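Local coordinates for porin (Rhodobacter blasticus, PDB 3PRN), which forms, as a homotrimer, outer-membrane channels through which small hydrophilic solutes, up to about 0.6 kDa, diffuse passively, at residues 12-17 and 22-27; 94-99 and 107-112; 168-171 and 176-179. The protein carries 1 engineered substitution. One frame throughout, in Å; residues are numbered along the deposited sequence.

Interaction 1 of 3, residues 12-17 and 22-27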
ATOM      1  N   LEU A  12     -25.165   7.634   4.602  1.00 21.55           N
ATOM      2  CA  LEU A  12     -25.660   8.770   3.851  1.00 22.71           C
ATOM      3  C   LEU A  12     -25.228  10.051   4.585  1.00 22.86           C
ATOM      4  O   LEU A  12     -25.289  10.107   5.814  1.00 22.68           O
ATOM      5  CB  LEU A  12     -27.206   8.738   3.798  1.00 23.84           C
ATOM      6  CG  LEU A  12     -27.779   7.543   3.028  1.00 26.76           C
ATOM      7  CD1 LEU A  12     -29.282   7.427   3.312  1.00 29.09           C
ATOM      8  CD2 LEU A  12     -27.524   7.686   1.538  1.00 28.84           C
ATOM      9  N   GLN A  13     -24.781  11.000   3.789  1.00 23.47           N
ATOM     10  CA  GLN A  13     -24.324  12.286   4.300  1.00 24.55           C
ATOM     11  C   GLN A  13     -25.070  13.390   3.516  1.00 24.99           C
ATOM     12  O   GLN A  13     -24.947  13.470   2.307  1.00 23.44           O
ATOM     13  CB  GLN A  13     -22.829  12.438   4.074  1.00 26.08           C
ATOM     14  CG  GLN A  13     -22.253  13.726   4.676  1.00 30.38           C
ATOM     15  CD  GLN A  13     -20.992  14.127   3.925  1.00 33.91           C
ATOM     16  OE1 GLN A  13     -21.074  14.756   2.882  1.00 32.66           O
ATOM     17  NE2 GLN A  13     -19.791  13.693   4.361  1.00 35.22           N
ATOM     18  N   TYR A  14     -25.812  14.178   4.292  1.00 26.31           N
ATOM     19  CA  TYR A  14     -26.642  15.248   3.716  1.00 27.15           C
ATOM     20  C   TYR A  14     -26.137  16.608   4.182  1.00 29.01           C
ATOM     21  O   TYR A  14     -25.889  16.843   5.365  1.00 27.22           O
ATOM     22  CB  TYR A  14     -28.101  15.036   4.117  1.00 28.73           C
ATOM     23  CG  TYR A  14     -29.016  16.221   3.844  1.00 33.97           C
ATOM     24  CD1 TYR A  14     -29.600  16.406   2.605  1.00 35.62           C
ATOM     25  CD2 TYR A  14     -29.259  17.157   4.844  1.00 36.18           C
ATOM     26  CE1 TYR A  14     -30.446  17.483   2.362  1.00 38.75           C
ATOM     27  CE2 TYR A  14     -30.100  18.241   4.629  1.00 39.43           C
ATOM     28  CZ  TYR A  14     -30.706  18.383   3.386  1.00 40.68           C
ATOM     29  OH  TYR A  14     -31.522  19.478   3.166  1.00 43.64           O
ATOM     30  N   VAL A  15     -25.991  17.487   3.196  1.00 29.56           N
ATOM     31  CA  VAL A  15     -25.552  18.853   3.408  1.00 33.16           C
ATOM     32  C   VAL A  15     -26.566  19.761   2.663  1.00 34.94           C
ATOM     33  O   VAL A  15     -26.632  19.651   1.435  1.00 34.16           O
ATOM     34  CB  VAL A  15     -24.172  19.165   2.836  1.00 33.39           C
ATOM     35  CG1 VAL A  15     -23.959  20.679   3.010  1.00 34.33           C
ATOM     36  CG2 VAL A  15     -23.110  18.365   3.575  1.00 32.60           C
ATOM     37  N   GLU A  16     -27.381  20.448   3.441  1.00 36.63           N
ATOM     38  CA  GLU A  16     -28.427  21.283   2.829  1.00 39.98           C
ATOM     39  C   GLU A  16     -27.814  22.265   1.825  1.00 40.32           C
ATOM     40  O   GLU A  16     -26.810  22.904   2.145  1.00 40.26           O
ATOM     41  CB  GLU A  16     -29.195  22.037   3.891  1.00 45.53           C
ATOM     42  CG  GLU A  16     -30.383  22.793   3.261  1.00 52.19           C
ATOM     43  CD  GLU A  16     -31.263  23.396   4.356  1.00 56.66           C
ATOM     44  OE1 GLU A  16     -30.686  23.888   5.377  1.00 59.63           O
ATOM     45  OE2 GLU A  16     -32.498  23.375   4.172  1.00 58.09           O
ATOM     46  N   ASP A  17     -28.388  22.292   0.617  1.00 41.55           N
ATOM     47  CA  ASP A  17     -27.922  23.155  -0.462  1.00 43.19           C
ATOM     48  C   ASP A  17     -26.416  23.171  -0.616  1.00 43.26           C
ATOM     49  O   ASP A  17     -25.748  24.214  -0.553  1.00 43.86           O
ATOM     50  CB  ASP A  17     -28.448  24.584  -0.325  1.00 47.70           C
ATOM     51  CG  ASP A  17     -29.955  24.685  -0.280  1.00 52.88           C
ATOM     52  OD1 ASP A  17     -30.719  23.911  -0.933  1.00 54.07           O
ATOM     53  OD2 ASP A  17     -30.429  25.598   0.474  1.00 55.63           O
ATOM     54  N   LEU A  22     -25.068  20.170  -7.604  1.00 40.03           N
ATOM     55  CA  LEU A  22     -24.573  19.077  -6.773  1.00 38.16           C
ATOM     56  C   LEU A  22     -25.710  18.383  -6.055  1.00 36.99           C
ATOM     57  O   LEU A  22     -26.675  19.015  -5.645  1.00 37.09           O
ATOM     58  CB  LEU A  22     -23.541  19.564  -5.745  1.00 37.57           C
ATOM     59  CG  LEU A  22     -22.298  20.244  -6.322  1.00 38.26           C
ATOM     60  CD1 LEU A  22     -21.383  20.708  -5.199  1.00 38.81           C
ATOM     61  CD2 LEU A  22     -21.543  19.322  -7.271  1.00 38.11           C
ATOM     62  N   GLU A  23     -25.595  17.088  -5.825  1.00 35.27           N
ATOM     63  CA  GLU A  23     -26.541  16.347  -5.012  1.00 33.93           C
ATOM     64  C   GLU A  23     -26.325  16.744  -3.549  1.00 32.12           C
ATOM     65  O   GLU A  23     -25.189  16.746  -3.093  1.00 32.22           O
ATOM     66  CB  GLU A  23     -26.250  14.834  -5.065  1.00 37.67           C
ATOM     67  CG  GLU A  23     -26.807  14.092  -6.243  1.00 42.79           C
ATOM     68  CD  GLU A  23     -28.307  14.267  -6.439  1.00 46.22           C
ATOM     69  OE1 GLU A  23     -29.015  14.554  -5.451  1.00 48.41           O
ATOM     70  OE2 GLU A  23     -28.765  14.121  -7.595  1.00 47.80           O
ATOM     71  N   ASP A  24     -27.352  17.002  -2.785  1.00 30.66           N
ATOM     72  CA  ASP A  24     -27.173  17.342  -1.395  1.00 28.75           C
ATOM     73  C   ASP A  24     -26.821  16.089  -0.558  1.00 28.09           C
ATOM     74  O   ASP A  24     -26.110  16.216   0.418  1.00 26.14           O
ATOM     75  CB  ASP A  24     -28.544  17.810  -0.825  1.00 30.37           C
ATOM     76  CG  ASP A  24     -28.758  19.308  -1.106  1.00 31.89           C
ATOM     77  OD1 ASP A  24     -27.831  20.009  -1.532  1.00 31.05           O
ATOM     78  OD2 ASP A  24     -29.898  19.721  -0.793  1.00 34.63           O
ATOM     79  N   THR A  25     -27.387  14.973  -1.000  1.00 26.64           N
ATOM     80  CA  THR A  25     -27.147  13.726  -0.278  1.00 26.63           C
ATOM     81  C   THR A  25     -26.192  12.812  -1.032  1.00 26.31           C
ATOM     82  O   THR A  25     -26.402  12.544  -2.241  1.00 26.26           O
ATOM     83  CB  THR A  25     -28.497  13.010  -0.044  1.00 29.47           C
ATOM     84  OG1 THR A  25     -29.300  13.742   0.910  1.00 31.13           O
ATOM     85  CG2 THR A  25     -28.288  11.630   0.608  1.00 30.46           C
ATOM     86  N   ILE A  26     -25.083  12.397  -0.413  1.00 24.93           N
ATOM     87  CA  ILE A  26     -24.217  11.431  -1.099  1.00 24.14           C
ATOM     88  C   ILE A  26     -23.969  10.185  -0.197  1.00 22.70           C
ATOM     89  O   ILE A  26     -24.296  10.222   0.980  1.00 22.97           O
ATOM     90  CB  ILE A  26     -22.833  12.006  -1.455  1.00 24.45           C
ATOM     91  CG1 ILE A  26     -22.088  12.386  -0.180  1.00 25.55           C
ATOM     92  CG2 ILE A  26     -22.966  13.137  -2.456  1.00 25.18           C
ATOM     93  CD1 ILE A  26     -20.656  12.797  -0.409  1.00 28.29           C
ATOM     94  N   ILE A  27     -23.405   9.133  -0.773  1.00 22.14           N
ATOM     95  CA  ILE A  27     -22.974   7.976   0.044  1.00 21.78           C
ATOM     96  C   ILE A  27     -21.537   8.206   0.445  1.00 21.53           C
ATOM     97  O   ILE A  27     -20.633   8.245  -0.434  1.00 22.36           O
ATOM     98  CB  ILE A  27     -23.100   6.640  -0.678  1.00 23.97           C
ATOM     99  CG1 ILE A  27     -24.637   6.366  -0.761  1.00 24.44           C
ATOM    100  CG2 ILE A  27     -22.428   5.473   0.034  1.00 21.78           C
ATOM    101  CD1 ILE A  27     -24.940   5.351  -1.841  1.00 26.52           C
TER
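Gln13 and Ile26 form the hydrogen-bonded pair of the hairpin that joins the first two strands of the barrel wall, with bonds Gln13 N to Ile26 O (3.0 Å) and Ile26 N to Gln13 O (2.9 Å). One step nearer the turn, Val15 N bonds to Asp24 O at 3.1 Å. On the face shared with Leu12 and Ile27, the Tyr14 side chain turns its CG anti to the backbone N (chi1 167°). This carries ring carbon CD1 to 3.2 Å from Thr25 OG1, which sits at the ring edge, near its plane. Asp24 CB approaches Tyr14 CE1 obliquely at 3.7 Å, and the carboxylate stands almost perpendicular to the ring. Asp24 OD2 takes a weak bond from Asp17 N (3.3 Å), while OD1 accepts one from Arg18 N, so the amide of Arg18, helped weakly by that of Asp17, steadies the acid at the turn. Leu12 CD2 meets Ile27 CG1 at 3.9 Å. On the opposite face Gln13 and Ile26 lie side by side, the Gln13 amide hydrogen-bonded to Arg18 and Glu103. Thr25 touches a detergent molecule and Ile27 packs on Asn131 of a second subunit, as expected for an antiparallel hairpin in the wall of a trimeric porin.

Interaction 2 of 3, residues 94-99 and 107-112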
ATOM      1  N   LEU A  94     -11.565  14.618  26.421  1.00 22.62           N
ATOM      2  CA  LEU A  94     -12.708  15.473  26.480  1.00 23.58           C
ATOM      3  C   LEU A  94     -12.921  16.385  25.284  1.00 23.25           C
ATOM      4  O   LEU A  94     -14.095  16.681  24.964  1.00 23.26           O
ATOM      5  CB  LEU A  94     -12.683  16.334  27.778  1.00 23.35           C
ATOM      6  CG  LEU A  94     -12.597  15.551  29.117  1.00 25.25           C
ATOM      7  CD1 LEU A  94     -12.603  16.547  30.290  1.00 25.31           C
ATOM      8  CD2 LEU A  94     -13.730  14.535  29.236  1.00 25.31           C
ATOM      9  N   THR A  95     -11.870  16.822  24.641  1.00 22.82           N
ATOM     10  CA  THR A  95     -11.970  17.874  23.608  1.00 22.98           C
ATOM     11  C   THR A  95     -12.827  17.454  22.436  1.00 22.95           C
ATOM     12  O   THR A  95     -13.392  18.328  21.742  1.00 23.77           O
ATOM     13  CB  THR A  95     -10.557  18.352  23.273  1.00 23.20           C
ATOM     14  OG1 THR A  95     -10.546  19.570  22.502  1.00 24.67           O
ATOM     15  CG2 THR A  95      -9.835  17.301  22.385  1.00 20.77           C
ATOM     16  N   TYR A  96     -12.993  16.158  22.110  1.00 22.57           N
ATOM     17  CA  TYR A  96     -13.842  15.771  20.993  1.00 22.03           C
ATOM     18  C   TYR A  96     -15.105  15.071  21.434  1.00 22.30           C
ATOM     19  O   TYR A  96     -15.854  14.530  20.589  1.00 22.61           O
ATOM     20  CB  TYR A  96     -13.054  14.781  20.057  1.00 22.50           C
ATOM     21  CG  TYR A  96     -11.865  15.469  19.382  1.00 20.69           C
ATOM     22  CD1 TYR A  96     -12.082  16.588  18.588  1.00 22.84           C
ATOM     23  CD2 TYR A  96     -10.576  14.975  19.525  1.00 20.16           C
ATOM     24  CE1 TYR A  96     -11.048  17.240  17.926  1.00 22.84           C
ATOM     25  CE2 TYR A  96      -9.506  15.641  18.940  1.00 20.85           C
ATOM     26  CZ  TYR A  96      -9.764  16.738  18.107  1.00 21.75           C
ATOM     27  OH  TYR A  96      -8.724  17.365  17.531  1.00 23.74           O
ATOM     28  N   ASP A  97     -15.438  15.061  22.718  1.00 22.36           N
ATOM     29  CA  ASP A  97     -16.599  14.300  23.210  1.00 22.51           C
ATOM     30  C   ASP A  97     -17.942  14.820  22.884  1.00 23.06           C
ATOM     31  O   ASP A  97     -18.924  14.092  23.157  1.00 23.40           O
ATOM     32  CB  ASP A  97     -16.499  14.076  24.727  1.00 25.90           C
ATOM     33  CG  ASP A  97     -15.419  13.099  25.103  1.00 29.72           C
ATOM     34  OD1 ASP A  97     -14.731  12.514  24.259  1.00 33.42           O
ATOM     35  OD2 ASP A  97     -15.185  12.855  26.289  1.00 31.39           O
ATOM     36  N   SER A  98     -18.071  15.941  22.135  1.00 22.97           N
ATOM     37  CA  SER A  98     -19.411  16.310  21.676  1.00 22.76           C
ATOM     38  C   SER A  98     -19.717  15.704  20.301  1.00 23.01           C
ATOM     39  O   SER A  98     -20.870  15.755  19.837  1.00 22.59           O
ATOM     40  CB  SER A  98     -19.570  17.841  21.645  1.00 22.04           C
ATOM     41  OG  SER A  98     -18.890  18.416  20.547  1.00 24.28           O
ATOM     42  N   GLU A  99     -18.722  15.054  19.661  1.00 22.53           N
ATOM     43  CA  GLU A  99     -18.952  14.467  18.323  1.00 21.87           C
ATOM     44  C   GLU A  99     -20.076  13.451  18.300  1.00 22.17           C
ATOM     45  O   GLU A  99     -20.376  12.763  19.272  1.00 22.36           O
ATOM     46  CB  GLU A  99     -17.640  13.886  17.762  1.00 21.30           C
ATOM     47  CG  GLU A  99     -16.655  15.015  17.391  1.00 21.69           C
ATOM     48  CD  GLU A  99     -15.276  14.492  17.010  1.00 23.05           C
ATOM     49  OE1 GLU A  99     -15.015  13.278  17.242  1.00 22.71           O
ATOM     50  OE2 GLU A  99     -14.447  15.272  16.469  1.00 21.50           O
ATOM     51  N   PHE A 107     -19.923  20.669  15.259  1.00 21.77           N
ATOM     52  CA  PHE A 107     -19.547  22.104  15.185  1.00 22.25           C
ATOM     53  C   PHE A 107     -18.991  22.530  16.546  1.00 22.51           C
ATOM     54  O   PHE A 107     -18.282  23.556  16.624  1.00 22.81           O
ATOM     55  CB  PHE A 107     -20.779  22.935  14.813  1.00 20.73           C
ATOM     56  CG  PHE A 107     -21.217  22.718  13.387  1.00 22.17           C
ATOM     57  CD1 PHE A 107     -20.361  23.168  12.358  1.00 23.85           C
ATOM     58  CD2 PHE A 107     -22.425  22.147  13.055  1.00 22.53           C
ATOM     59  CE1 PHE A 107     -20.727  23.010  11.014  1.00 24.39           C
ATOM     60  CE2 PHE A 107     -22.775  22.012  11.716  1.00 23.82           C
ATOM     61  CZ  PHE A 107     -21.937  22.448  10.701  1.00 23.08           C
ATOM     62  N   GLY A 108     -19.263  21.776  17.598  1.00 22.13           N
ATOM     63  CA  GLY A 108     -18.748  22.123  18.923  1.00 21.95           C
ATOM     64  C   GLY A 108     -17.291  21.746  19.139  1.00 22.64           C
ATOM     65  O   GLY A 108     -16.753  22.048  20.224  1.00 22.12           O
ATOM     66  N   ASP A 109     -16.634  21.108  18.147  1.00 22.12           N
ATOM     67  CA  ASP A 109     -15.196  20.843  18.253  1.00 22.65           C
ATOM     68  C   ASP A 109     -14.484  22.204  18.082  1.00 22.55           C
ATOM     69  O   ASP A 109     -15.067  23.139  17.489  1.00 22.51           O
ATOM     70  CB  ASP A 109     -14.792  19.959  17.066  1.00 22.77           C
ATOM     71  CG  ASP A 109     -15.057  18.476  17.287  1.00 22.67           C
ATOM     72  OD1 ASP A 109     -15.433  18.016  18.400  1.00 22.28           O
ATOM     73  OD2 ASP A 109     -14.850  17.717  16.296  1.00 23.37           O
ATOM     74  N   ALA A 110     -13.285  22.366  18.553  1.00 23.18           N
ATOM     75  CA  ALA A 110     -12.515  23.592  18.463  1.00 23.57           C
ATOM     76  C   ALA A 110     -12.442  24.113  17.027  1.00 25.06           C
ATOM     77  O   ALA A 110     -12.160  23.354  16.083  1.00 24.45           O
ATOM     78  CB  ALA A 110     -11.108  23.321  18.959  1.00 23.02           C
ATOM     79  N   GLN A 111     -12.630  25.425  16.855  1.00 25.15           N
ATOM     80  CA  GLN A 111     -12.540  26.003  15.512  1.00 26.70           C
ATOM     81  C   GLN A 111     -11.189  26.711  15.340  1.00 27.42           C
ATOM     82  O   GLN A 111     -11.121  27.909  15.061  1.00 29.50           O
ATOM     83  CB  GLN A 111     -13.654  27.049  15.324  1.00 26.58           C
ATOM     84  CG  GLN A 111     -15.040  26.487  15.576  1.00 25.67           C
ATOM     85  CD  GLN A 111     -15.455  25.528  14.478  1.00 27.47           C
ATOM     86  OE1 GLN A 111     -15.505  25.928  13.317  1.00 28.38           O
ATOM     87  NE2 GLN A 111     -15.745  24.280  14.773  1.00 27.22           N
ATOM     88  N   SER A 112     -10.113  25.970  15.524  1.00 27.41           N
ATOM     89  CA  SER A 112      -8.754  26.525  15.354  1.00 27.00           C
ATOM     90  C   SER A 112      -7.964  25.599  14.438  1.00 26.99           C
ATOM     91  O   SER A 112      -8.468  24.525  14.042  1.00 25.64           O
ATOM     92  CB  SER A 112      -8.064  26.671  16.711  1.00 29.27           C
ATOM     93  OG  SER A 112      -8.202  25.478  17.460  1.00 31.66           O
TER
HETATM   94  O   HOH W   1     -12.097  19.938  19.761  1.00 23.17           O
HETATM   95  O   HOH W   2     -15.520  20.415  22.048  1.00 24.02           O
HETATM   96  O   HOH W   3     -16.448  17.963  20.843  1.00 24.70           O
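Asp109 has the largest share of this contact, its carboxylate reaching across between Glu99 and Tyr96. Asp109 OD2 and Glu99 OE2 lie only 2.5 Å apart, so close that one of the two acids probably holds a proton. Glu99 gets there as an extended chain that crosses Asp109 at about a right angle, the carboxylate planes 56° apart. The other oxygen, Asp109 OD1, sits at the edge of the Tyr96 ring, 3.6 Å from CD1, with ring and carboxylate steeply inclined; the far end of that ring is held by a hydrogen bond from Tyr96 OH to Asp90.

Both segments belong to the long loop between strands 78-83 and 131-138, which in porins folds into the barrel and narrows the pore to its eyelet; the engineered Trp104, which falls between them in the sequence, touches Glu99. Residues 94-99 are coiled into two overlapping type I turns.

Ser98 comes next in buried surface, and it works through water. One water lies 2.6 Å from Asp109 OD1 and 2.5 Å from Ser98 OG, and accepts a bond from Ser98 N at 2.9 Å. Ser98 OG is also hydrogen-bonded to Ser106. A second water bridges the backbones, donating to Thr95 O (2.9 Å) and accepting from Ala110 N (3.0 Å). Gln111 NE2, meanwhile, bonds back to Asp109 O at 3.0 Å, with the donor above the carbonyl plane.

Interaction 3 of 3, residues 168-171 and 176-179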
ATOM      1  N   ALA A 168      -2.723  17.987  29.602  1.00 29.13           N
ATOM      2  CA  ALA A 168      -2.947  17.028  30.665  1.00 30.60           C
ATOM      3  C   ALA A 168      -4.418  16.785  30.886  1.00 31.16           C
ATOM      4  O   ALA A 168      -5.310  17.594  30.564  1.00 30.85           O
ATOM      5  CB  ALA A 168      -2.258  17.515  31.964  1.00 30.34           C
ATOM      6  N   ASP A 169      -4.747  15.578  31.311  1.00 32.01           N
ATOM      7  CA  ASP A 169      -6.082  15.239  31.712  1.00 34.15           C
ATOM      8  C   ASP A 169      -6.006  14.341  32.971  1.00 36.16           C
ATOM      9  O   ASP A 169      -4.991  13.736  33.358  1.00 35.35           O
ATOM     10  CB  ASP A 169      -6.980  14.647  30.659  1.00 33.53           C
ATOM     11  CG  ASP A 169      -6.387  13.439  29.948  1.00 34.48           C
ATOM     12  OD1 ASP A 169      -6.173  12.408  30.620  1.00 33.99           O
ATOM     13  OD2 ASP A 169      -6.114  13.527  28.733  1.00 32.44           O
ATOM     14  N   TRP A 170      -7.161  14.309  33.625  1.00 37.30           N
ATOM     15  CA  TRP A 170      -7.260  13.645  34.919  1.00 40.55           C
ATOM     16  C   TRP A 170      -8.702  13.223  35.098  1.00 41.40           C
ATOM     17  O   TRP A 170      -9.648  13.936  34.773  1.00 40.53           O
ATOM     18  CB  TRP A 170      -6.819  14.621  36.049  1.00 45.53           C
ATOM     19  CG  TRP A 170      -7.126  13.948  37.377  1.00 51.01           C
ATOM     20  CD1 TRP A 170      -6.327  13.049  38.037  1.00 52.97           C
ATOM     21  CD2 TRP A 170      -8.330  14.069  38.132  1.00 52.62           C
ATOM     22  NE1 TRP A 170      -6.985  12.598  39.150  1.00 55.01           N
ATOM     23  CE2 TRP A 170      -8.213  13.207  39.235  1.00 54.26           C
ATOM     24  CE3 TRP A 170      -9.506  14.811  37.974  1.00 53.28           C
ATOM     25  CZ2 TRP A 170      -9.219  13.072  40.195  1.00 54.54           C
ATOM     26  CZ3 TRP A 170     -10.510  14.684  38.920  1.00 54.01           C
ATOM     27  CH2 TRP A 170     -10.353  13.821  40.022  1.00 54.62           C
ATOM     28  N   SER A 171      -8.819  12.017  35.643  1.00 42.89           N
ATOM     29  CA  SER A 171     -10.176  11.518  35.831  1.00 45.66           C
ATOM     30  C   SER A 171     -10.280  10.607  37.041  1.00 47.79           C
ATOM     31  O   SER A 171      -9.279  10.002  37.481  1.00 47.83           O
ATOM     32  CB  SER A 171     -10.505  10.814  34.503  1.00 44.53           C
ATOM     33  OG  SER A 171     -11.814  10.322  34.564  1.00 45.59           O
ATOM     34  N   SER A 176     -14.032  14.496  35.302  1.00 42.79           N
ATOM     35  CA  SER A 176     -12.845  14.539  34.476  1.00 39.65           C
ATOM     36  C   SER A 176     -12.548  16.008  34.137  1.00 38.03           C
ATOM     37  O   SER A 176     -13.456  16.781  33.904  1.00 37.12           O
ATOM     38  CB  SER A 176     -12.920  13.780  33.152  1.00 40.54           C
ATOM     39  OG  SER A 176     -13.602  12.562  33.239  1.00 40.58           O
ATOM     40  N   LEU A 177     -11.263  16.297  34.162  1.00 36.49           N
ATOM     41  CA  LEU A 177     -10.751  17.601  33.839  1.00 34.56           C
ATOM     42  C   LEU A 177      -9.636  17.456  32.776  1.00 34.06           C
ATOM     43  O   LEU A 177      -8.914  16.493  32.811  1.00 32.68           O
ATOM     44  CB  LEU A 177     -10.111  18.263  35.046  1.00 36.46           C
ATOM     45  CG  LEU A 177     -11.056  18.453  36.253  1.00 39.00           C
ATOM     46  CD1 LEU A 177     -10.168  18.804  37.449  1.00 40.26           C
ATOM     47  CD2 LEU A 177     -12.066  19.550  35.994  1.00 39.50           C
ATOM     48  N   ALA A 178      -9.512  18.469  31.919  1.00 32.32           N
ATOM     49  CA  ALA A 178      -8.497  18.398  30.867  1.00 31.50           C
ATOM     50  C   ALA A 178      -8.139  19.824  30.466  1.00 30.37           C
ATOM     51  O   ALA A 178      -8.984  20.711  30.527  1.00 30.02           O
ATOM     52  CB  ALA A 178      -9.045  17.621  29.668  1.00 29.38           C
ATOM     53  N   ALA A 179      -6.909  20.023  30.064  1.00 30.10           N
ATOM     54  CA  ALA A 179      -6.485  21.359  29.629  1.00 30.06           C
ATOM     55  C   ALA A 179      -5.354  21.154  28.618  1.00 29.88           C
ATOM     56  O   ALA A 179      -4.609  20.145  28.700  1.00 29.82           O
ATOM     57  CB  ALA A 179      -6.006  22.120  30.862  1.00 29.24           C
TER
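Leu177 O is gripped from across the strand gap by two neighbours: Trp170 N donates to it at 2.9 Å, somewhat bent at the hydrogen (146°), and Asp169 CA adds a CA-H...O contact at 3.3 Å. The return bond of the same pair, Leu177 N to Trp170 O, is equally short but much straighter. Ala168 and Ala179 repeat the reciprocal pattern, each backbone N bonded to the other's O at 3.0 Å. Between these hydrogen-bonded pairs Asp169 faces Ala178 as a non-hydrogen-bonded pair, their CB atoms 3.8 Å apart.

This is an antiparallel beta hairpin of the barrel wall, strands 163-171 and 175-183, running almost exactly antiparallel here; by the usual porin topology its tight turn is periplasmic. The two faces differ sharply in character. Ala168, Trp170, Leu177 and Ala179 make the outer one, which no other subunit touches, consistent with lipid contact. There the indole of Trp170, its CG anti to the backbone N (chi1 172°), lies alongside Leu177 and points the same way, so that CE3 comes within 4.1 Å of Leu177 CD1 in an oblique approach. Trp170 also rests on Val142 of the preceding strand.

The inner face carries Asp169, Ser171, Ser176 and Ala178. Near the turn, the hydroxyls Ser171 OG and Ser176 OG share a hydrogen bond of 3.2 Å, whose direction is open. Asp169 has CG between its own N and carbonyl carbon (chi1 53°), and its carboxylate swings off from residues 176-179: OD1 accepts from Asn143, while OD2 is hydrogen-bonded to Tyr145 OH and to Ala93 N of the loop inside the channel.

In the fold
Along the chain the three contacts follow in series. Interactions 1 and 3 lie in hairpins of one 16-stranded antiparallel barrel, on opposite sides of the chain's centre with their own centres 37 Å apart. Interaction 2 belongs to the loop folded into the barrel, its centre only about 8 Å from that of the chain. It lies 15 Å, centre to centre, from interaction 3 and touches it, Leu94 CD1 packing on Ser176 O at 3.7 Å. From interaction 1 it stands 23 Å away, nearest atoms about 8 Å apart, yet Glu103, between its segments, bonds to Gln13. The eyelet loop is thus tied to walls on both sides of the channel it narrows.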